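Local structure of PDZ domain protein (Parabacteroides distasonis, 4L8N) at residues 22-25 / 29-32; 80-85 / 90-95. The protein is of unknown function but carries PDZ domains and a DUF4136 domain and binds magnesium, the PDZ modules being consistent with a role in protein or peptide recognition. One frame throughout, in Å; residues are numbered along the deposited sequence.

Contact 1 (22-25 / 29-32)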
loop_
_atom_site.group_PDB
_atom_site.type_symbol
_atom_site.label_atom_id
_atom_site.label_comp_id
_atom_site.label_asym_id
_atom_site.label_seq_id
_atom_site.Cartn_x
_atom_site.Cartn_y
_atom_site.Cartn_z
ATOM N N LYS A 22 21.762 -1.031 5.974
ATOM C CA LYS A 22 22.835 -1.976 5.626
ATOM C C LYS A 22 23.613 -1.537 4.389
ATOM O O LYS A 22 24.736 -2.004 4.187
ATOM C CB LYS A 22 22.268 -3.404 5.381
ATOM C CG LYS A 22 21.388 -3.987 6.499
ATOM C CD LYS A 22 22.166 -4.418 7.763
ATOM C CE LYS A 22 21.264 -4.613 8.967
ATOM N NZ LYS A 22 22.040 -4.825 10.222
ATOM N N ASN A 23 23.033 -0.649 3.568
ATOM C CA ASN A 23 23.621 -0.238 2.298
ATOM C C ASN A 23 24.197 1.182 2.299
ATOM O O ASN A 23 24.760 1.609 1.288
ATOM C CB ASN A 23 22.567 -0.362 1.206
ATOM C CG ASN A 23 21.861 -1.695 1.216
ATOM O OD1 ASN A 23 20.784 -1.841 1.785
ATOM N ND2 ASN A 23 22.494 -2.716 0.674
ATOM N N TRP A 24 24.086 1.902 3.419
ATOM C CA TRP A 24 24.595 3.271 3.524
ATOM C C TRP A 24 25.086 3.592 4.913
ATOM O O TRP A 24 24.265 3.743 5.828
ATOM C CB TRP A 24 23.535 4.305 3.111
ATOM C CG TRP A 24 24.132 5.656 2.849
ATOM C CD1 TRP A 24 23.919 6.798 3.560
ATOM C CD2 TRP A 24 25.163 5.965 1.896
ATOM N NE1 TRP A 24 24.708 7.814 3.075
ATOM C CE2 TRP A 24 25.489 7.331 2.061
ATOM C CE3 TRP A 24 25.819 5.228 0.894
ATOM C CZ2 TRP A 24 26.406 7.985 1.240
ATOM C CZ3 TRP A 24 26.734 5.880 0.087
ATOM C CH2 TRP A 24 27.006 7.247 0.254
ATOM N N GLY A 25 26.413 3.715 5.041
ATOM C CA GLY A 25 27.108 4.063 6.277
ATOM C C GLY A 25 26.590 3.379 7.524
ATOM O O GLY A 25 26.256 4.053 8.500
ATOM N N PRO A 29 27.731 7.756 11.771
ATOM C CA PRO A 29 26.817 8.907 11.667
ATOM C C PRO A 29 26.547 9.282 10.201
ATOM O O PRO A 29 27.476 9.333 9.395
ATOM C CB PRO A 29 27.554 10.034 12.414
ATOM C CG PRO A 29 28.776 9.417 13.009
ATOM C CD PRO A 29 29.071 8.179 12.229
ATOM N N VAL A 30 25.267 9.491 9.850
ATOM C CA VAL A 30 24.801 9.895 8.519
ATOM C C VAL A 30 24.069 11.212 8.708
ATOM O O VAL A 30 23.112 11.270 9.485
ATOM C CB VAL A 30 23.914 8.825 7.782
ATOM C CG1 VAL A 30 23.217 9.415 6.550
ATOM C CG2 VAL A 30 24.729 7.594 7.395
ATOM N N ILE A 31 24.507 12.255 7.989
ATOM C CA ILE A 31 23.946 13.600 8.059
ATOM C C ILE A 31 22.563 13.634 7.423
ATOM O O ILE A 31 22.427 13.278 6.259
ATOM C CB ILE A 31 24.901 14.618 7.377
ATOM C CG1 ILE A 31 26.385 14.409 7.739
ATOM C CG2 ILE A 31 24.415 16.048 7.495
ATOM C CD1 ILE A 31 26.836 14.778 9.017
ATOM N N LYS A 32 21.562 14.141 8.172
ATOM C CA LYS A 32 20.166 14.256 7.753
ATOM C C LYS A 32 19.816 15.657 7.228
ATOM O O LYS A 32 18.975 15.794 6.322
ATOM C CB LYS A 32 19.241 13.950 8.936
ATOM C CG LYS A 32 19.171 12.490 9.349
ATOM C CD LYS A 32 17.981 12.254 10.277
ATOM C CE LYS A 32 18.101 12.920 11.632
ATOM N NZ LYS A 32 16.784 12.968 12.316
#

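Contact 2 (80-85 / 90-95)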
loop_
_atom_site.group_PDB
_atom_site.type_symbol
_atom_site.label_atom_id
_atom_site.label_comp_id
_atom_site.label_asym_id
_atom_site.label_seq_id
_atom_site.Cartn_x
_atom_site.Cartn_y
_atom_site.Cartn_z
ATOM N N LEU A 80 37.849 18.179 12.662
ATOM C CA LEU A 80 38.286 17.618 11.389
ATOM C C LEU A 80 37.507 16.318 11.133
ATOM O O LEU A 80 37.539 15.385 11.949
ATOM C CB LEU A 80 39.810 17.377 11.338
ATOM C CG LEU A 80 40.362 16.886 9.988
ATOM C CD1 LEU A 80 40.092 17.892 8.857
ATOM C CD2 LEU A 80 41.833 16.579 10.081
ATOM N N LEU A 81 36.792 16.273 10.003
ATOM C CA LEU A 81 35.960 15.136 9.652
ATOM C C LEU A 81 36.441 14.436 8.399
ATOM O O LEU A 81 36.862 15.075 7.437
ATOM C CB LEU A 81 34.524 15.644 9.448
ATOM C CG LEU A 81 33.470 15.341 10.523
ATOM C CD1 LEU A 81 33.962 15.618 11.934
ATOM C CD2 LEU A 81 32.199 16.123 10.253
ATOM N N THR A 82 36.391 13.116 8.425
ATOM C CA THR A 82 36.676 12.279 7.274
ATOM C C THR A 82 35.314 11.864 6.781
ATOM O O THR A 82 34.599 11.159 7.494
ATOM C CB THR A 82 37.604 11.122 7.634
ATOM O OG1 THR A 82 38.839 11.660 8.130
ATOM C CG2 THR A 82 37.856 10.186 6.452
ATOM N N ILE A 83 34.918 12.377 5.610
ATOM C CA ILE A 83 33.609 12.131 5.042
ATOM C C ILE A 83 33.668 11.203 3.834
ATOM O O ILE A 83 34.642 11.205 3.091
ATOM C CB ILE A 83 32.933 13.491 4.656
ATOM C CG1 ILE A 83 32.672 14.434 5.875
ATOM C CG2 ILE A 83 31.669 13.299 3.813
ATOM C CD1 ILE A 83 31.729 13.918 7.032
ATOM N N SER A 84 32.583 10.444 3.629
ATOM C CA SER A 84 32.331 9.673 2.430
ATOM C C SER A 84 30.875 9.930 1.974
ATOM O O SER A 84 29.964 10.138 2.791
ATOM C CB SER A 84 32.632 8.187 2.612
ATOM O OG SER A 84 31.587 7.442 3.211
ATOM N N ASN A 85 30.692 9.960 0.656
ATOM C CA ASN A 85 29.411 10.116 -0.024
ATOM C C ASN A 85 29.513 9.504 -1.436
ATOM O O ASN A 85 30.465 8.768 -1.729
ATOM C CB ASN A 85 28.994 11.585 -0.067
ATOM C CG ASN A 85 30.016 12.498 -0.659
ATOM O OD1 ASN A 85 30.715 12.154 -1.604
ATOM N ND2 ASN A 85 30.161 13.665 -0.079
ATOM N N SER A 90 36.515 9.201 0.075
ATOM C CA SER A 90 37.203 9.838 1.195
ATOM C C SER A 90 37.405 11.311 0.915
ATOM O O SER A 90 37.615 11.696 -0.240
ATOM C CB SER A 90 38.532 9.165 1.509
ATOM O OG SER A 90 38.911 9.504 2.831
ATOM N N LYS A 91 37.310 12.138 1.978
ATOM C CA LYS A 91 37.401 13.600 1.920
ATOM C C LYS A 91 37.657 14.168 3.324
ATOM O O LYS A 91 37.034 13.734 4.297
ATOM C CB LYS A 91 36.088 14.147 1.322
ATOM C CG LYS A 91 35.850 15.645 1.304
ATOM C CD LYS A 91 34.338 15.844 1.129
ATOM C CE LYS A 91 33.951 17.099 0.385
ATOM N NZ LYS A 91 32.636 16.937 -0.298
ATOM N N GLN A 92 38.598 15.119 3.429
ATOM C CA GLN A 92 38.881 15.784 4.699
ATOM C C GLN A 92 38.081 17.075 4.772
ATOM O O GLN A 92 38.106 17.859 3.826
ATOM C CB GLN A 92 40.382 16.044 4.886
ATOM C CG GLN A 92 41.221 14.776 5.091
ATOM C CD GLN A 92 40.834 13.983 6.321
ATOM O OE1 GLN A 92 40.074 13.008 6.236
ATOM N NE2 GLN A 92 41.368 14.364 7.481
ATOM N N VAL A 93 37.308 17.265 5.848
ATOM C CA VAL A 93 36.507 18.481 6.006
ATOM C C VAL A 93 36.728 19.065 7.413
ATOM O O VAL A 93 36.417 18.388 8.401
ATOM C CB VAL A 93 34.984 18.286 5.722
ATOM C CG1 VAL A 93 34.243 19.616 5.823
ATOM C CG2 VAL A 93 34.714 17.630 4.367
ATOM N N LEU A 94 37.243 20.312 7.506
ATOM C CA LEU A 94 37.381 20.957 8.800
ATOM C C LEU A 94 36.116 21.780 9.090
ATOM O O LEU A 94 35.848 22.789 8.411
ATOM C CB LEU A 94 38.633 21.835 8.883
ATOM C CG LEU A 94 38.896 22.456 10.261
ATOM C CD1 LEU A 94 39.496 21.434 11.224
ATOM C CD2 LEU A 94 39.803 23.646 10.147
ATOM N N VAL A 95 35.350 21.362 10.111
ATOM C CA VAL A 95 34.113 22.051 10.448
ATOM C C VAL A 95 34.331 22.948 11.673
ATOM O O VAL A 95 34.639 22.466 12.762
ATOM C CB VAL A 95 32.928 21.056 10.621
ATOM C CG1 VAL A 95 31.663 21.750 11.118
ATOM C CG2 VAL A 95 32.651 20.328 9.323
#

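Contact 1 (22-25 / 29-32)
Gly-25 and Val-30 mark the nearest approach of the two backbones, their CA atoms 6.7 Å apart, too far for a paired strand: the loop 22-25 passes beside strand 29-32 and meets it through the Trp-24 indole and the backbone of Gly-25, both against Val-30. In this PDZ domain the loop follows strand 8-18 and leads into strand 29-34, an outermost strand of the six-stranded antiparallel sheet. At Gly-25 phi is positive (42°), a conformation glycine adopts most readily, and a CB modelled on it would lie only 3.2 Å from Val-30 CG2. Val-30 points toward the loop and presents both methyls to the five-membered ring of Trp-24. Val-30 CG2 reaches Trp-24 CD1 at 4.0 Å, approaching the ring obliquely, and Val-30 CG1 lies 4.1 Å from Trp-24 NE1. With CG turned opposite the backbone N (chi1 -164°), the indole brings its CD1 and NE1 corner to the Val-30 methyls, the side chains crossing at about a right angle. The indole NE1 donates to the carbonyl of Tyr-48, which fixes the polar edge, while Val-50 of strand 50-54 touches both Trp-24 and Val-30. An alanine in place of Val-30 would lack both methyls and would probably open a gap beside Trp-24 CD1 and lose the apolar contact between loop and strand. Val-30 CG2 also packs against the backbone of Gly-25, 4.0 Å from its O.

Contact 2 (80-85 / 90-95)
Strands 80-84 and 91-95 run antiparallel as the two arms of a beta hairpin, their axes 4.5 Å apart at closest and their directions 148° from each other. Leu-81 and Val-93 form a hydrogen-bonded pair: Leu-81 N to Val-93 O and Val-93 N to Leu-81 O are both 2.7 Å. On the face of Leu-80, Thr-82, Gln-92 and Leu-94, Thr-82 OG1 donates to Gln-92 OE1 at 2.6 Å, in the carbonyl plane and on a lone pair, with a C=O...donor angle of 130°. Glu-53 lies at weak hydrogen-bonding range of the same OG1, probably competing for the hydroxyl. The Gln-92 chain bends at chi2 (-61°), which turns its amide toward the side chains of Thr-82 and Leu-80; NE2 then lies 3.4 Å from Leu-80 CD2. Leu-94 CD1 packs 4.1 Å from Leu-80 CB. The other face is apolar where Ile-83 CG1 meets Val-93 CG2 at 4.1 Å, the side chains slanting past each other. Within the sheet, strand 50-54 flanks strand 78-84 on the side away from strand 91-101, and its Ile-51 touches Leu-81 and Ile-83, while Ala-43 and Ala-40 of helix 39-43 cover Val-93 and Val-95.

How the contacts relate
Both contacts reach the same six-stranded antiparallel sheet, but at different places. Contact 1 involves an outermost strand, 29-34, and a loop, and all its touching residues are buried; contact 2 pairs two interior strands, 78-84 and 91-101, and is only partly buried. The chemistry differs with the pairing: 118 Å² of purely van der Waals packing in the loop-on-strand contact, against 551 Å² and several backbone bonds between paired strands, which add a polar pair on their more exposed face. Their centres lie about 14 Å apart, yet they touch where Trp-24 CH2 packs 3.8 Å from Asn-85 CA. Strand 50-54 is a shared neighbour, its Val-50 and Ile-51 reaching residues of both.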